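Local coordinates for putative polyketide synthase (Brevibacillus brevis, PDB 6HP2), which contributes an O-methyltransferase domain to a trans-AT polyketide synthase, binds S-adenosyl-L-homocysteine, and may take part in bacillaene biosynthesis, at residues 200-205 with 285-290. Residues are numbered along the deposited sequence; the frame is centred on the assembly and turned at random.
Sequences DYIANT and SYCLFK
I202 and S285 form one antiparallel hydrogen-bonded pair: I202 N donates to S285 O at 2.8 Å, and S285 N donates to I202 O at 2.7 Å. D200 and C287 form the next such pair. C287 N reaches D200 O almost in a straight line, with an N-H...O angle of 179°. Past the strand end, N204 ND2 donates to S285 OG over 2.9 Å, and OG lies in the amide plane of N204. N204 ND2 also bonds to G282 O. A water donates to N204 OD1 at 2.7 Å and also binds S285 OG, closing a small ring. The three bonds to the amide together probably hold its rotation. The backbone bonds join strands 194-203 and 284-293 in the sheet of a Rossmann-like methyltransferase. Strand 194-203 is where the parallel part of the sheet meets its antiparallel part. Between the two bonded pairs lies the non-hydrogen-bonded pair Y201 and Y286. Their rings form an offset edge-to-face pair, the edge of Y286 toward the face of Y201, planes at 81°. With chi1 at -179°, the Y286 ring extends opposite its backbone N, beside Y201, and CD2 comes 3.7 Å from Y201 CE1. The hydroxyls bond further out, Y201 to Q275 and Y286 to E171. The Y286 side chain lies about 8 Å from the bound S-adenosyl-L-homocysteine. I202, C287 and F289 pack on the other face of the sheet. I202 CG1 meets F289 CZ at 3.7 Å, and I202 CD1 touches C287 SG. D200 CB rests by F289 CE1, while W224 meets the F289 ring from outside the two strands.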
loop_
_atom_site.group_PDB
_atom_site.type_symbol
_atom_site.label_atom_id
_atom_site.label_comp_id
_atom_site.label_asym_id
_atom_site.label_seq_id
_atom_site.Cartn_x
_atom_site.Cartn_y
_atom_site.Cartn_z
ATOM N N ASP A 200 -2.110 0.668 4.563
ATOM C CA ASP A 200 -2.800 1.901 4.912
ATOM C C ASP A 200 -2.619 2.200 6.393
ATOM O O ASP A 200 -2.097 1.388 7.180
ATOM C CB ASP A 200 -4.275 1.821 4.550
ATOM C CG ASP A 200 -4.778 3.055 3.853
ATOM O OD1 ASP A 200 -4.410 4.157 4.269
ATOM O OD2 ASP A 200 -5.600 2.899 2.901
ATOM N N TYR A 201 -3.027 3.404 6.749
ATOM C CA TYR A 201 -2.960 3.867 8.135
ATOM C C TYR A 201 -4.256 3.727 8.930
ATOM O O TYR A 201 -5.372 3.894 8.415
ATOM C CB TYR A 201 -2.523 5.322 8.157
ATOM C CG TYR A 201 -1.093 5.555 7.858
ATOM C CD1 TYR A 201 -0.109 5.178 8.773
ATOM C CD2 TYR A 201 -0.674 6.210 6.672
ATOM C CE1 TYR A 201 1.209 5.439 8.524
ATOM C CE2 TYR A 201 0.676 6.471 6.456
ATOM C CZ TYR A 201 1.604 6.054 7.353
ATOM O OH TYR A 201 2.978 6.293 7.157
ATOM N N ILE A 202 -4.088 3.420 10.202
ATOM C CA ILE A 202 -5.167 3.453 11.190
ATOM C C ILE A 202 -4.818 4.516 12.243
ATOM O O ILE A 202 -3.691 4.534 12.775
ATOM C CB ILE A 202 -5.343 2.090 11.865
ATOM C CG1 ILE A 202 -5.646 1.009 10.832
ATOM C CG2 ILE A 202 -6.400 2.143 12.979
ATOM C CD1 ILE A 202 -5.598 -0.406 11.464
ATOM N N ALA A 203 -5.788 5.355 12.596
ATOM C CA ALA A 203 -5.557 6.361 13.620
ATOM C C ALA A 203 -5.949 5.741 14.963
ATOM O O ALA A 203 -7.041 5.178 15.094
ATOM C CB ALA A 203 -6.352 7.626 13.323
ATOM N N ASN A 204 -5.064 5.834 15.954
ATOM C CA ASN A 204 -5.299 5.272 17.290
ATOM C C ASN A 204 -5.896 6.268 18.258
ATOM O O ASN A 204 -5.764 6.121 19.472
ATOM C CB ASN A 204 -3.993 4.706 17.821
ATOM C CG ASN A 204 -3.506 3.587 16.960
ATOM O OD1 ASN A 204 -4.324 2.699 16.600
ATOM N ND2 ASN A 204 -2.260 3.650 16.498
ATOM N N THR A 205 -6.617 7.231 17.736
ATOM C CA THR A 205 -7.192 8.333 18.466
ATOM C C THR A 205 -8.710 8.225 18.444
ATOM O O THR A 205 -9.317 7.456 17.699
ATOM C CB THR A 205 -6.720 9.645 17.827
ATOM O OG1 THR A 205 -6.839 9.510 16.402
ATOM C CG2 THR A 205 -5.297 9.906 18.164
ATOM N N SER A 285 -1.108 3.811 13.080
ATOM C CA SER A 285 -0.545 2.504 12.807
ATOM C C SER A 285 -0.513 2.293 11.301
ATOM O O SER A 285 -1.518 2.521 10.604
ATOM C CB SER A 285 -1.356 1.374 13.470
ATOM O OG SER A 285 -1.307 1.487 14.864
ATOM N N TYR A 286 0.613 1.778 10.789
ATOM C CA TYR A 286 0.804 1.479 9.384
ATOM C C TYR A 286 0.537 -0.005 9.283
ATOM O O TYR A 286 1.288 -0.798 9.850
ATOM C CB TYR A 286 2.255 1.730 9.051
ATOM C CG TYR A 286 2.659 1.499 7.627
ATOM C CD1 TYR A 286 2.966 0.238 7.148
ATOM C CD2 TYR A 286 2.823 2.559 6.788
ATOM C CE1 TYR A 286 3.389 0.066 5.845
ATOM C CE2 TYR A 286 3.200 2.404 5.495
ATOM C CZ TYR A 286 3.543 1.174 5.040
ATOM O OH TYR A 286 3.915 1.054 3.723
ATOM N N CYS A 287 -0.510 -0.412 8.577
ATOM C CA CYS A 287 -0.831 -1.827 8.542
ATOM C C CYS A 287 -1.122 -2.451 7.179
ATOM O O CYS A 287 -1.488 -1.758 6.231
ATOM C CB CYS A 287 -2.054 -2.084 9.418
ATOM S SG CYS A 287 -1.971 -1.564 11.145
ATOM N N LEU A 288 -0.956 -3.773 7.098
ATOM C CA LEU A 288 -1.263 -4.506 5.884
ATOM C C LEU A 288 -2.658 -5.129 6.102
ATOM O O LEU A 288 -2.857 -5.870 7.063
ATOM C CB LEU A 288 -0.251 -5.617 5.605
ATOM C CG LEU A 288 1.228 -5.348 5.884
ATOM C CD1 LEU A 288 2.042 -6.598 5.587
ATOM C CD2 LEU A 288 1.725 -4.176 5.055
ATOM N N PHE A 289 -3.612 -4.826 5.227
ATOM C CA PHE A 289 -4.976 -5.343 5.320
ATOM C C PHE A 289 -5.227 -6.406 4.251
ATOM O O PHE A 289 -4.986 -6.146 3.069
ATOM C CB PHE A 289 -6.057 -4.278 5.079
ATOM C CG PHE A 289 -6.039 -3.108 6.015
ATOM C CD1 PHE A 289 -4.981 -2.239 6.041
ATOM C CD2 PHE A 289 -7.146 -2.814 6.750
ATOM C CE1 PHE A 289 -5.021 -1.114 6.851
ATOM C CE2 PHE A 289 -7.180 -1.706 7.605
ATOM C CZ PHE A 289 -6.112 -0.868 7.650
ATOM N N LYS A 290 -5.802 -7.540 4.652
ATOM C CA LYS A 290 -6.315 -8.548 3.707
ATOM C C LYS A 290 -7.812 -8.707 3.969
ATOM O O LYS A 290 -8.243 -9.194 5.042
ATOM C CB LYS A 290 -5.575 -9.863 3.843
ATOM C CG LYS A 290 -4.091 -9.645 3.989
ATOM C CD LYS A 290 -3.311 -10.980 3.779
ATOM C CE LYS A 290 -1.831 -10.691 3.853
ATOM N NZ LYS A 290 -1.009 -11.886 3.561
HETATM O O HOH W 1 -4.275 0.468 15.097
#